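Local coordinates for periplasmic binding protein/LacI transcriptional regulator (Mycobacterium smegmatis, PDB 6HYH) that binds beta-D-fucofuranose and is probably the sugar-binding component of a mycobacterial L-arabinofuranose ABC transporter, at residues V73-F78 / P99-D104; T117-D122 / E283-P288; N146-E151 / K177-Q182; E126-G131 / F166-S171; Q211-G216 / A238-H243. All coordinates share one frame; numbering follows the deposited sequence.

Overall arrangement
The chain builds the sheet of one lobe first: contact 1 closes a short loop around helix 87-96. Strand 117-121, next to 100-103 in that sheet, then opens contact 2, whose partner 283-288 returns only after a long excursion through the other lobe. Contacts 3, 4 and 5 are nested in that excursion. Contacts 3 and 4 cross, since their segments alternate: helix 123-137, strand 145-151, helix 157-170 and strand 176-183 interleave and pack together. Contact 5 follows in series at the end of the second sheet's strands. Contacts 1 and 5, with centres about 26 Å apart, reach the same bound sugar from the two lobes.

Contact 1: residues V73-F78 / P99-D104; sequences VDVIAF and PVILTD. With GYE (beta-D-fucofuranose), chain K.
Ile76, Ala77 and Phe78 pair in parallel with Val100, Ile101 and Leu102 inside a beta-alpha-beta unit whose connection is helix 87-96. The two short strand axes make an angle of 21°. Ile76 engages through both polar backbone atoms: its N donates to Pro99 O at 3.0 Å, nearly straight (171° at the hydrogen), and its O accepts from Ile101 N. Further along, Phe78 N reaches Ile101 O at 3.4 Å, a weak bond, whereas Phe78 O takes Thr103 N at 3.0 Å and, weakly, Thr103 OG1. With chi1 at 64°, the threonine hydroxyl is placed at the same carbonyl as its own amide.

These strands belong to the parallel core of one lobe of a two-lobed periplasmic binding protein. Val75 CG1 meets Ile101 CG1 at 4.0 Å, and Ile101 also packs against helix 265-276. On the face carrying Phe78, the ring and Leu102 lie side by side, pointing the same way, with Phe78 CE1 a tight 3.3 Å from Leu102 CD1. Val100 CG1 comes to the edge of that ring, 3.9 Å from Phe78 CE1. Just past the strand, the chain enters the sugar pocket: O5 of the fucofuranose donates to Asp104 OD2 at 2.9 Å. The same oxygen forms a salt bridge with Arg31, while Asp104 OD1 is hydrogen-bonded to Ser79 OG.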
# COMPACT_ATOMS: atom_id res chain seq x y z
N VAL A 73 -8.30 12.77 -23.32
CA VAL A 73 -7.47 13.58 -22.42
C VAL A 73 -6.11 12.91 -22.30
O VAL A 73 -5.99 11.68 -22.32
CB VAL A 73 -8.13 13.74 -21.04
CG1 VAL A 73 -9.61 14.11 -21.20
CG2 VAL A 73 -7.99 12.48 -20.25
N ASP A 74 -5.07 13.72 -22.12
CA ASP A 74 -3.70 13.22 -22.09
C ASP A 74 -3.32 12.66 -20.72
O ASP A 74 -2.55 11.70 -20.63
CB ASP A 74 -2.75 14.33 -22.52
CG ASP A 74 -3.17 14.98 -23.84
OD1 ASP A 74 -4.02 14.38 -24.56
OD2 ASP A 74 -2.67 16.08 -24.16
N VAL A 75 -3.85 13.25 -19.65
CA VAL A 75 -3.69 12.73 -18.29
C VAL A 75 -5.04 12.81 -17.61
O VAL A 75 -5.77 13.79 -17.79
CB VAL A 75 -2.66 13.54 -17.46
CG1 VAL A 75 -2.57 12.97 -16.05
CG2 VAL A 75 -1.30 13.56 -18.13
N ILE A 76 -5.31 11.84 -16.74
CA ILE A 76 -6.55 11.82 -15.97
C ILE A 76 -6.19 11.76 -14.49
O ILE A 76 -5.31 11.00 -14.08
CB ILE A 76 -7.46 10.62 -16.32
CG1 ILE A 76 -8.16 10.84 -17.66
CG2 ILE A 76 -8.48 10.42 -15.23
CD1 ILE A 76 -9.19 9.76 -17.98
N ALA A 77 -6.91 12.54 -13.68
CA ALA A 77 -6.68 12.53 -12.24
C ALA A 77 -8.02 12.69 -11.53
O ALA A 77 -8.92 13.39 -12.00
CB ALA A 77 -5.71 13.64 -11.81
N PHE A 78 -8.14 12.04 -10.36
CA PHE A 78 -9.36 12.14 -9.58
C PHE A 78 -9.04 11.95 -8.11
O PHE A 78 -7.90 11.65 -7.74
CB PHE A 78 -10.42 11.14 -10.04
CG PHE A 78 -10.07 9.69 -9.75
CD1 PHE A 78 -8.87 9.16 -10.14
CD2 PHE A 78 -10.99 8.85 -9.12
CE1 PHE A 78 -8.55 7.82 -9.89
CE2 PHE A 78 -10.68 7.50 -8.87
CZ PHE A 78 -9.46 6.99 -9.25
N PRO A 99 -2.27 7.97 -18.62
CA PRO A 99 -1.73 7.98 -17.25
C PRO A 99 -2.79 8.49 -16.28
O PRO A 99 -3.50 9.46 -16.55
CB PRO A 99 -0.54 8.95 -17.34
CG PRO A 99 -0.24 9.10 -18.82
CD PRO A 99 -1.55 8.90 -19.52
N VAL A 100 -2.87 7.85 -15.09
CA VAL A 100 -3.74 8.34 -14.01
C VAL A 100 -2.88 8.79 -12.83
O VAL A 100 -1.88 8.15 -12.49
CB VAL A 100 -4.75 7.29 -13.52
CG1 VAL A 100 -5.54 7.86 -12.33
CG2 VAL A 100 -5.70 6.89 -14.65
N ILE A 101 -3.32 9.88 -12.20
CA ILE A 101 -2.72 10.42 -10.99
C ILE A 101 -3.82 10.46 -9.95
O ILE A 101 -4.90 11.01 -10.20
CB ILE A 101 -2.12 11.82 -11.22
CG1 ILE A 101 -1.18 11.84 -12.43
CG2 ILE A 101 -1.45 12.38 -9.94
CD1 ILE A 101 -0.31 13.16 -12.53
N LEU A 102 -3.57 9.84 -8.80
CA LEU A 102 -4.49 9.92 -7.68
C LEU A 102 -4.18 11.15 -6.84
O LEU A 102 -3.01 11.53 -6.67
CB LEU A 102 -4.40 8.67 -6.80
CG LEU A 102 -5.60 7.74 -6.83
CD1 LEU A 102 -5.78 7.16 -8.22
CD2 LEU A 102 -5.36 6.65 -5.82
N THR A 103 -5.23 11.77 -6.30
CA THR A 103 -5.10 12.93 -5.44
C THR A 103 -5.96 12.72 -4.19
O THR A 103 -7.09 12.20 -4.28
CB THR A 103 -5.49 14.22 -6.17
OG1 THR A 103 -6.87 14.16 -6.53
CG2 THR A 103 -4.68 14.39 -7.42
N ASP A 104 -5.37 13.06 -3.02
CA ASP A 104 -5.90 13.17 -1.66
C ASP A 104 -6.41 11.84 -1.11
O ASP A 104 -5.93 11.40 -0.06
CB ASP A 104 -6.93 14.32 -1.47
CG ASP A 104 -8.37 13.92 -1.70
OD1 ASP A 104 -8.61 13.01 -2.52
OD2 ASP A 104 -9.26 14.48 -1.01
O3 GYE K . -10.78 16.26 5.28
C2 GYE K . -12.88 16.82 4.10
C1 GYE K . -13.32 16.57 2.66
O5 GYE K . -10.43 13.86 1.53
C6 GYE K . -8.93 14.79 3.25
O4 GYE K . -12.43 15.56 2.17
C5 GYE K . -10.12 15.01 2.34
C4 GYE K . -11.38 15.31 3.11
C3 GYE K . -11.37 16.54 4.01
O1 GYE K . -14.65 16.14 2.53
O2 GYE K . -13.08 18.16 4.55

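Contact 2: residues T117-D122 / E283-P288; sequences TFIGAD and ERVVTP
Phe118, Ile119 and Gly120 run parallel to Arg284, Val285 and Val286, the strand axes diverging by 20°, and backbone bonds zip the pair from Phe118 N to Glu283 O (3.1 Å), through Gly120 N to Val285 O (3.0 Å), to Thr287 N on Gly120 O (2.9 Å). At its other edge the later strand meets the C-terminal histidine tag, where Glu283 and Arg284 both face His318 in a classic beta bulge.

Arg284 carries the side-chain contact. Its chain leaves with CG anti to the backbone N (chi1 -157°) and stays extended to NE, running beside Phe118 in the same direction. The guanidinium and the phenyl ring therefore form a stacked pair with nearly parallel planes, centres 4.7 Å apart. Beyond the ring it passes close by Gly120, which has no side chain in its path, and NH2 donates to Ala121 O at 2.7 Å and 169°. The acceptor lies in the guanidinium plane, but the donor stands above the plane of the carbonyl. On the opposite face of the sheet Ile119 CG1 packs on Val285 CG1 at 3.8 Å, and Thr287 OG1 lies 3.4 Å from Ala121 CB.

Both strands lead out of the first lobe toward the second, as in the hinge of type I periplasmic binding proteins. Asp122 caps helix 123-137 through Glu125 N, and its OD1 stays 5.5 Å from Arg284 NH1. The arginine's charge is thus met here by the stacked phenyl ring and a carbonyl, with the carboxylate probably contributing only at longer range.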
# COMPACT_ATOMS: atom_id res chain seq x y z
N THR A 117 0.97 7.78 -9.64
CA THR A 117 1.45 8.39 -8.41
C THR A 117 0.23 8.86 -7.64
O THR A 117 -0.86 8.99 -8.20
CB THR A 117 2.41 9.58 -8.66
OG1 THR A 117 3.00 10.01 -7.42
CG2 THR A 117 1.67 10.76 -9.22
N PHE A 118 0.44 9.09 -6.34
CA PHE A 118 -0.65 9.45 -5.43
C PHE A 118 -0.16 10.55 -4.51
O PHE A 118 0.77 10.35 -3.71
CB PHE A 118 -1.12 8.22 -4.66
CG PHE A 118 -2.18 8.52 -3.66
CD1 PHE A 118 -3.14 9.48 -3.93
CD2 PHE A 118 -2.24 7.83 -2.46
CE1 PHE A 118 -4.13 9.77 -3.00
CE2 PHE A 118 -3.21 8.09 -1.53
CZ PHE A 118 -4.17 9.06 -1.79
N ILE A 119 -0.79 11.73 -4.60
CA ILE A 119 -0.37 12.93 -3.89
C ILE A 119 -1.47 13.28 -2.91
O ILE A 119 -2.59 13.63 -3.32
CB ILE A 119 -0.07 14.11 -4.81
CG1 ILE A 119 0.39 15.31 -3.96
CG2 ILE A 119 -1.30 14.47 -5.66
CD1 ILE A 119 0.94 16.49 -4.76
N GLY A 120 -1.15 13.20 -1.63
CA GLY A 120 -2.16 13.44 -0.61
C GLY A 120 -1.47 13.58 0.72
O GLY A 120 -0.24 13.58 0.80
N ALA A 121 -2.30 13.74 1.75
CA ALA A 121 -1.86 13.89 3.13
C ALA A 121 -1.82 12.53 3.81
O ALA A 121 -2.33 11.53 3.28
CB ALA A 121 -2.81 14.83 3.88
N ASP A 122 -1.21 12.48 5.00
CA ASP A 122 -1.17 11.24 5.78
C ASP A 122 -2.28 11.28 6.81
O ASP A 122 -2.08 11.69 7.96
CB ASP A 122 0.19 11.04 6.44
CG ASP A 122 0.25 9.75 7.26
OD1 ASP A 122 -0.83 9.12 7.46
OD2 ASP A 122 1.38 9.35 7.67
N GLU A 283 6.38 7.50 -6.36
CA GLU A 283 5.11 6.78 -6.34
C GLU A 283 4.14 7.36 -5.31
O GLU A 283 2.93 7.38 -5.56
CB GLU A 283 5.39 5.30 -6.09
CG GLU A 283 5.95 4.61 -7.31
CD GLU A 283 6.00 3.11 -7.16
OE1 GLU A 283 5.89 2.64 -6.01
OE2 GLU A 283 6.15 2.40 -8.18
N ARG A 284 4.63 7.90 -4.18
CA ARG A 284 3.72 8.71 -3.39
C ARG A 284 4.33 10.05 -3.04
O ARG A 284 5.53 10.15 -2.76
CB ARG A 284 3.25 8.06 -2.10
CG ARG A 284 1.94 8.72 -1.74
CD ARG A 284 1.28 8.38 -0.45
NE ARG A 284 0.19 9.34 -0.28
CZ ARG A 284 -0.36 9.66 0.88
NH1 ARG A 284 0.09 9.08 2.00
NH2 ARG A 284 -1.34 10.57 0.94
N VAL A 285 3.49 11.08 -3.04
CA VAL A 285 3.87 12.42 -2.62
C VAL A 285 3.00 12.77 -1.43
O VAL A 285 1.77 12.77 -1.54
CB VAL A 285 3.68 13.43 -3.76
CG1 VAL A 285 4.08 14.81 -3.31
CG2 VAL A 285 4.47 12.98 -4.94
N VAL A 286 3.63 13.04 -0.29
CA VAL A 286 2.92 13.29 0.96
C VAL A 286 3.01 14.78 1.28
O VAL A 286 4.11 15.36 1.25
CB VAL A 286 3.50 12.47 2.13
CG1 VAL A 286 2.65 12.68 3.33
CG2 VAL A 286 3.59 10.98 1.77
N THR A 287 1.85 15.42 1.54
CA THR A 287 1.71 16.84 1.85
C THR A 287 1.81 17.06 3.36
O THR A 287 1.23 16.29 4.14
CB THR A 287 0.39 17.37 1.33
OG1 THR A 287 -0.70 16.84 2.11
CG2 THR A 287 0.21 16.95 -0.11
N PRO A 288 2.54 18.09 3.80
CA PRO A 288 2.86 18.24 5.23
C PRO A 288 1.65 18.68 6.01
O PRO A 288 0.64 19.15 5.46
CB PRO A 288 3.94 19.33 5.28
CG PRO A 288 4.35 19.53 3.84
CD PRO A 288 3.14 19.18 3.01

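Contact 3: residues N146-E151 / K177-Q182; sequences NIVQLE and KIVASQ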
# COMPACT_ATOMS: atom_id res chain seq x y z
N ASN A 146 -15.00 11.57 28.32
CA ASN A 146 -15.93 10.99 27.36
C ASN A 146 -15.77 11.68 26.02
O ASN A 146 -15.98 12.90 25.89
CB ASN A 146 -17.37 11.13 27.86
CG ASN A 146 -17.75 10.03 28.83
OD1 ASN A 146 -17.62 8.85 28.53
ND2 ASN A 146 -18.19 10.43 30.02
N ILE A 147 -15.46 10.88 25.01
CA ILE A 147 -15.15 11.38 23.69
C ILE A 147 -16.28 10.95 22.77
O ILE A 147 -16.85 9.86 22.92
CB ILE A 147 -13.78 10.89 23.18
CG1 ILE A 147 -12.68 11.33 24.15
CG2 ILE A 147 -13.49 11.45 21.80
CD1 ILE A 147 -11.43 10.49 24.10
N VAL A 148 -16.65 11.84 21.88
CA VAL A 148 -17.66 11.60 20.86
C VAL A 148 -16.96 11.81 19.53
O VAL A 148 -16.14 12.72 19.40
CB VAL A 148 -18.83 12.57 21.03
CG1 VAL A 148 -19.81 12.30 20.00
CG2 VAL A 148 -19.43 12.43 22.41
N GLN A 149 -17.19 10.92 18.57
CA GLN A 149 -16.52 11.02 17.27
C GLN A 149 -17.54 11.30 16.17
O GLN A 149 -18.51 10.55 15.98
CB GLN A 149 -15.72 9.75 16.90
CG GLN A 149 -14.40 10.09 16.18
CD GLN A 149 -13.41 8.94 15.99
OE1 GLN A 149 -13.34 8.35 14.91
NE2 GLN A 149 -12.63 8.62 17.04
N LEU A 150 -17.29 12.37 15.41
CA LEU A 150 -18.05 12.69 14.21
C LEU A 150 -17.26 12.13 13.04
O LEU A 150 -16.17 12.65 12.72
CB LEU A 150 -18.26 14.20 14.09
CG LEU A 150 -18.88 14.88 15.32
CD1 LEU A 150 -19.26 16.33 15.06
CD2 LEU A 150 -20.08 14.07 15.67
N GLU A 151 -17.80 11.09 12.38
CA GLU A 151 -17.06 10.30 11.41
C GLU A 151 -17.34 10.77 9.98
O GLU A 151 -18.42 11.28 9.67
CB GLU A 151 -17.45 8.82 11.53
CG GLU A 151 -16.66 8.00 12.53
CD GLU A 151 -17.26 6.62 12.75
OE1 GLU A 151 -18.51 6.52 12.74
OE2 GLU A 151 -16.50 5.63 12.91
N LYS A 177 -12.37 7.45 26.70
CA LYS A 177 -13.08 6.45 25.91
C LYS A 177 -14.08 7.08 24.97
O LYS A 177 -14.76 8.06 25.32
CB LYS A 177 -13.85 5.48 26.78
CG LYS A 177 -13.95 4.09 26.18
CD LYS A 177 -15.40 3.65 25.88
CE LYS A 177 -15.42 2.28 25.16
NZ LYS A 177 -16.80 1.79 24.85
N ILE A 178 -14.17 6.50 23.78
CA ILE A 178 -15.09 6.98 22.76
C ILE A 178 -16.41 6.28 23.04
O ILE A 178 -16.52 5.06 22.84
CB ILE A 178 -14.57 6.69 21.34
CG1 ILE A 178 -13.23 7.39 21.12
CG2 ILE A 178 -15.61 7.15 20.29
CD1 ILE A 178 -12.52 7.00 19.82
N VAL A 179 -17.37 7.02 23.57
CA VAL A 179 -18.66 6.44 23.91
C VAL A 179 -19.59 6.39 22.71
O VAL A 179 -20.37 5.44 22.55
CB VAL A 179 -19.28 7.20 25.09
CG1 VAL A 179 -18.28 7.23 26.21
CG2 VAL A 179 -19.64 8.59 24.65
N ALA A 180 -19.52 7.40 21.85
CA ALA A 180 -20.40 7.52 20.71
C ALA A 180 -19.55 7.91 19.52
O ALA A 180 -18.61 8.70 19.65
CB ALA A 180 -21.50 8.55 20.95
N SER A 181 -19.84 7.30 18.37
CA SER A 181 -19.10 7.58 17.15
C SER A 181 -20.02 7.27 15.97
O SER A 181 -20.53 6.15 15.86
CB SER A 181 -17.81 6.75 17.07
OG SER A 181 -16.98 7.18 16.00
N GLN A 182 -20.27 8.28 15.13
CA GLN A 182 -21.13 8.03 13.98
C GLN A 182 -20.81 9.01 12.85
O GLN A 182 -20.22 10.07 13.07
CB GLN A 182 -22.60 8.09 14.36
CG GLN A 182 -23.47 7.66 13.22
CD GLN A 182 -24.86 8.21 13.29
OE1 GLN A 182 -25.37 8.52 14.38
NE2 GLN A 182 -25.47 8.41 12.12
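Gln149 faces Ser181 and Ile178 across the outermost parallel pair of the second lobe's sheet, strands 145-151 and 176-183, joined as a beta-alpha-beta unit by helix 157-170. From CB outward, the glutamine first meets Ser181, whose OG lies only 3.0 Å from Gln149 CB. A chi1 of -142°, off the staggered positions, then sends an extended chain past this hydroxyl, with Gln149 CG still 3.9 Å from Ser181 OG. At the tip the amide divides its duties. OE1 accepts from Gln211 NE2, outside the pair, while NE2 comes to 3.2 Å from Ile178 CD1 and also touches the ring of Phe166 on helix 157-170.

A beta bulge interrupts the pairing between Ile178 and Ser181. Ile147 pairs with Ile178, but Val148 pairs with Ala180, so Val179 is the extra residue, and its backbone angles (-84/-36°) leave the extended region. Its amide is nevertheless used, Val179 N donating to Ile147 O at 3.0 Å, after which Gln149 N binds Ala180 O at 2.8 Å and the ladder resumes in the shifted register. Apolar contacts flank the irregularity: Ile147 CB sits 4.1 Å from Ile178 CG1 on the side covered by Ile170, and Val148 CG1 is 4.2 Å from Ala180 CB on the side where Phe198 of helix 188-201 packs. Glu151 turns its carboxylate to a salt bridge with Lys163, and its backbone N closes the ladder on Gln182 O at 2.7 Å, approaching from above the carbonyl plane.

Contact 4: residues E126-G131 / F166-S171; sequences EGRRAG and FAEGIS
Phe166 packs on Gly127, Ala130 and Gly131 where two helices of the second lobe, 123-137 and 157-170, cross; the axes of their segments 126-131 and 166-170 approach to 6.6 Å at -31°. Gly127 and Gly131, four residues apart, form a GxxxG pattern that lets the backbones come close: Phe166 CA makes a CH...O contact with Gly127 O at 3.0 Å. With CG anti to the backbone N (chi1 -172°), the phenyl ring lies alongside the glycine helix. Gly131 CA sits over one face, 3.9 Å from the ring centroid and offset toward the rim, a CH-pi contact, while Ala130 CB comes to the edge, 3.9 Å from Phe166 CD2. Phe209 of the sheet stacks on the same ring.

Two residues on, Glu168 stretches toward Arg128, whose chain bends at chi3. OE2 takes a weak, bent bond from Arg128 NE at 2.9 Å within a salt bridge, although the position of that oxygen is less certain, and the two flat groups are turned 43° apart. Arg128 has a further salt-bridge partner in Glu125, and Thr84 of a neighbouring subunit adds weak bonds to both Arg128 and Glu168. Gly169 follows as the third glycine of the interface, its CA 4.0 Å from Gly131 CA, so main chain rests directly on main chain. Ile170 places CG2 3.4 Å from Gly131 O and continues toward the sheet, touching Leu176. Ser171 turns back on its own segment, its OG donating to Glu168 O at 2.8 Å.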
# COMPACT_ATOMS: atom_id res chain seq x y z
N GLU A 126 -2.83 12.37 10.99
CA GLU A 126 -3.71 13.46 11.43
C GLU A 126 -4.59 12.99 12.57
O GLU A 126 -4.69 13.64 13.63
CB GLU A 126 -4.55 13.98 10.26
CG GLU A 126 -3.77 14.60 9.09
CD GLU A 126 -4.68 14.86 7.85
OE1 GLU A 126 -5.88 14.49 7.91
OE2 GLU A 126 -4.20 15.44 6.83
N GLY A 127 -5.24 11.82 12.38
CA GLY A 127 -6.03 11.24 13.47
C GLY A 127 -5.20 10.98 14.72
O GLY A 127 -5.66 11.23 15.84
N ARG A 128 -3.97 10.50 14.54
CA ARG A 128 -3.12 10.18 15.69
C ARG A 128 -2.72 11.44 16.44
O ARG A 128 -2.67 11.45 17.67
CB ARG A 128 -1.88 9.43 15.23
CG ARG A 128 -0.95 9.02 16.36
CD ARG A 128 0.27 8.21 15.84
NE ARG A 128 -0.11 6.96 15.16
CZ ARG A 128 0.19 6.69 13.89
NH1 ARG A 128 0.87 7.55 13.15
NH2 ARG A 128 -0.21 5.54 13.34
N ARG A 129 -2.50 12.54 15.72
CA ARG A 129 -2.03 13.73 16.41
C ARG A 129 -3.17 14.42 17.15
O ARG A 129 -2.96 14.95 18.26
CB ARG A 129 -1.35 14.68 15.40
CG ARG A 129 -0.01 15.18 15.95
CD ARG A 129 0.63 16.37 15.25
NE ARG A 129 0.72 16.28 13.80
CZ ARG A 129 1.42 17.16 13.08
NH1 ARG A 129 2.05 18.15 13.71
NH2 ARG A 129 1.48 17.06 11.74
N ALA A 130 -4.40 14.28 16.64
CA ALA A 130 -5.57 14.72 17.42
C ALA A 130 -5.77 13.85 18.66
O ALA A 130 -6.02 14.36 19.77
CB ALA A 130 -6.81 14.73 16.53
N GLY A 131 -5.70 12.52 18.50
CA GLY A 131 -5.89 11.63 19.64
C GLY A 131 -4.84 11.87 20.71
O GLY A 131 -5.13 11.82 21.91
N PHE A 166 -6.85 8.28 15.36
CA PHE A 166 -7.37 8.83 16.60
C PHE A 166 -7.56 7.74 17.64
O PHE A 166 -7.25 7.94 18.81
CB PHE A 166 -8.70 9.57 16.37
CG PHE A 166 -9.18 10.31 17.58
CD1 PHE A 166 -9.77 9.65 18.65
CD2 PHE A 166 -9.01 11.68 17.68
CE1 PHE A 166 -10.20 10.35 19.78
CE2 PHE A 166 -9.44 12.37 18.80
CZ PHE A 166 -10.03 11.71 19.85
N ALA A 167 -8.07 6.58 17.22
CA ALA A 167 -8.15 5.44 18.13
C ALA A 167 -6.80 5.19 18.79
O ALA A 167 -6.69 5.11 20.02
CB ALA A 167 -8.62 4.19 17.37
N GLU A 168 -5.74 5.11 17.99
CA GLU A 168 -4.44 4.83 18.59
C GLU A 168 -3.93 5.96 19.47
O GLU A 168 -3.26 5.71 20.47
CB GLU A 168 -3.41 4.54 17.51
CG GLU A 168 -2.03 4.84 17.99
CD GLU A 168 -0.98 4.25 17.11
OE1 GLU A 168 -1.28 3.23 16.46
OE2 GLU A 168 0.15 4.80 17.07
N GLY A 169 -4.23 7.22 19.11
CA GLY A 169 -3.70 8.35 19.86
C GLY A 169 -4.20 8.41 21.30
O GLY A 169 -3.46 8.79 22.21
N ILE A 170 -5.48 8.08 21.51
CA ILE A 170 -6.02 8.01 22.87
C ILE A 170 -5.77 6.65 23.50
O ILE A 170 -6.07 6.47 24.69
CB ILE A 170 -7.53 8.34 22.87
CG1 ILE A 170 -8.35 7.20 22.27
CG2 ILE A 170 -7.79 9.66 22.12
CD1 ILE A 170 -9.84 7.44 22.34
N SER A 171 -5.24 5.68 22.74
CA SER A 171 -5.18 4.27 23.12
C SER A 171 -4.36 3.98 24.36
O SER A 171 -4.40 2.85 24.84
CB SER A 171 -4.65 3.42 21.96
OG SER A 171 -3.23 3.33 21.96

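Contact 5: residues Q211-G216 / A238-H243; sequences QNDDMG and AVDATH. With ZN (zinc ion), chain C; GYE (beta-D-fucofuranose), chain K.
The carboxylate of Asp213 accepts the hydrogen bonds that Ala241 and Thr242 send across, at the C-terminal ends of the strands of the second lobe's sheet, beside the sugar pocket. Thr242 OG1 donates to Asp213 OD1 at 2.8 Å, while OD2 receives Thr242 N at 3.2 Å on its syn lone pair and Ala241 N more weakly. A chi1 of 58° turns the carboxylate toward them. Asp213 N also makes a weak bond to Val239 O.

Helix capping comes next: Asn212 OD1 accepts from Met215 N as N-cap of helix 213-226, and Thr242 OG1 caps helix 243-250 through Gly245 N.

Ala238 CB packs on Asp213 CB at 3.4 Å, and Val239 CB rests on Gln211 O.

Ligand bonds converge from both segments. Asn212 ND2 donates to O2 of the fucofuranose at 3.1 Å. Asp240 OD2 accepts from the same O2 at 2.7 Å, and its OD1 from O3. His243 ND1 binds a zinc ion at 2.1 Å, with three waters.

Asp213 OD1 and Asp240 OD2 stand 4.3 Å apart. Their repulsion is probably offset by the amides and threonine hydroxyl on Asp213 and the sugar hydroxyls on Asp240. By holding Ala241 and Thr242, Asp213 probably helps to place neighbouring Asp240 for the sugar.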
# COMPACT_ATOMS: atom_id res chain seq x y z
N GLN A 211 -13.88 14.68 12.42
CA GLN A 211 -12.97 14.17 11.39
C GLN A 211 -12.71 15.19 10.30
O GLN A 211 -11.67 15.12 9.63
CB GLN A 211 -13.50 12.87 10.78
CG GLN A 211 -13.38 11.69 11.74
CD GLN A 211 -13.54 10.39 11.03
OE1 GLN A 211 -13.70 10.37 9.81
NE2 GLN A 211 -13.50 9.30 11.78
N ASN A 212 -13.64 16.13 10.08
CA ASN A 212 -13.30 17.33 9.35
C ASN A 212 -13.90 18.49 10.11
O ASN A 212 -14.91 18.33 10.80
CB ASN A 212 -13.73 17.27 7.86
CG ASN A 212 -15.21 17.58 7.63
OD1 ASN A 212 -16.06 17.45 8.51
ND2 ASN A 212 -15.51 18.01 6.39
N ASP A 213 -13.24 19.65 10.05
CA ASP A 213 -13.72 20.66 10.97
C ASP A 213 -15.02 21.29 10.51
O ASP A 213 -15.66 21.99 11.30
CB ASP A 213 -12.60 21.68 11.30
CG ASP A 213 -12.04 22.39 10.10
OD1 ASP A 213 -12.82 22.55 9.14
OD2 ASP A 213 -10.84 22.79 10.15
N ASP A 214 -15.50 20.97 9.31
CA ASP A 214 -16.86 21.34 8.95
C ASP A 214 -17.88 20.65 9.86
O ASP A 214 -18.82 21.29 10.38
CB ASP A 214 -17.11 20.98 7.49
CG ASP A 214 -16.71 22.09 6.56
OD1 ASP A 214 -17.37 23.15 6.60
OD2 ASP A 214 -15.72 21.93 5.82
N MET A 215 -17.73 19.34 10.06
CA MET A 215 -18.63 18.68 11.00
C MET A 215 -18.48 19.26 12.41
O MET A 215 -19.48 19.36 13.14
CB MET A 215 -18.39 17.17 10.97
CG MET A 215 -18.63 16.58 9.57
SD MET A 215 -18.57 14.76 9.56
CE MET A 215 -17.01 14.42 10.37
N GLY A 216 -17.28 19.68 12.80
CA GLY A 216 -17.10 20.37 14.07
C GLY A 216 -17.85 21.70 14.16
O GLY A 216 -18.35 22.07 15.22
N ALA A 238 -10.37 18.94 15.74
CA ALA A 238 -10.82 18.60 14.39
C ALA A 238 -9.64 18.55 13.44
O ALA A 238 -8.51 18.94 13.78
CB ALA A 238 -11.87 19.59 13.89
N VAL A 239 -9.92 18.02 12.24
CA VAL A 239 -8.92 17.93 11.18
C VAL A 239 -9.34 18.81 10.00
O VAL A 239 -10.54 18.90 9.68
CB VAL A 239 -8.72 16.48 10.73
CG1 VAL A 239 -7.65 16.43 9.67
CG2 VAL A 239 -8.34 15.63 11.94
N ASP A 240 -8.36 19.46 9.37
CA ASP A 240 -8.45 20.29 8.15
C ASP A 240 -7.74 21.65 8.32
O ASP A 240 -6.78 21.96 7.60
CB ASP A 240 -9.89 20.54 7.69
CG ASP A 240 -10.39 19.42 6.77
OD1 ASP A 240 -9.60 18.48 6.50
OD2 ASP A 240 -11.57 19.48 6.34
N ALA A 241 -8.18 22.46 9.27
CA ALA A 241 -7.65 23.81 9.37
C ALA A 241 -8.14 24.62 8.17
O ALA A 241 -7.36 25.29 7.50
CB ALA A 241 -6.13 23.81 9.45
N THR A 242 -9.44 24.51 7.90
CA THR A 242 -10.12 25.33 6.91
C THR A 242 -10.14 26.77 7.37
O THR A 242 -9.74 27.10 8.50
CB THR A 242 -11.54 24.84 6.73
OG1 THR A 242 -12.22 24.99 7.98
CG2 THR A 242 -11.56 23.37 6.29
N HIS A 243 -10.64 27.66 6.52
CA HIS A 243 -10.73 29.05 6.95
C HIS A 243 -11.60 29.14 8.18
O HIS A 243 -11.19 29.69 9.21
CB HIS A 243 -11.29 29.95 5.84
CG HIS A 243 -11.07 31.43 6.09
ND1 HIS A 243 -11.40 32.40 5.15
CD2 HIS A 243 -10.56 32.09 7.15
CE1 HIS A 243 -11.10 33.60 5.64
NE2 HIS A 243 -10.58 33.44 6.85
ZN ZN C . -12.87 31.83 3.74
O3 GYE K . -10.78 16.26 5.28
C2 GYE K . -12.88 16.82 4.10
C1 GYE K . -13.32 16.57 2.66
O5 GYE K . -10.43 13.86 1.53
C6 GYE K . -8.93 14.79 3.25
O4 GYE K . -12.43 15.56 2.17
C5 GYE K . -10.12 15.01 2.34
C4 GYE K . -11.38 15.31 3.11
C3 GYE K . -11.37 16.54 4.01
O1 GYE K . -14.65 16.14 2.53
O2 GYE K . -13.08 18.16 4.55
O HOH W 1 -12.33 30.20 2.64
O HOH W 2 -14.88 31.52 4.53
O HOH W 3 -13.72 32.42 5.73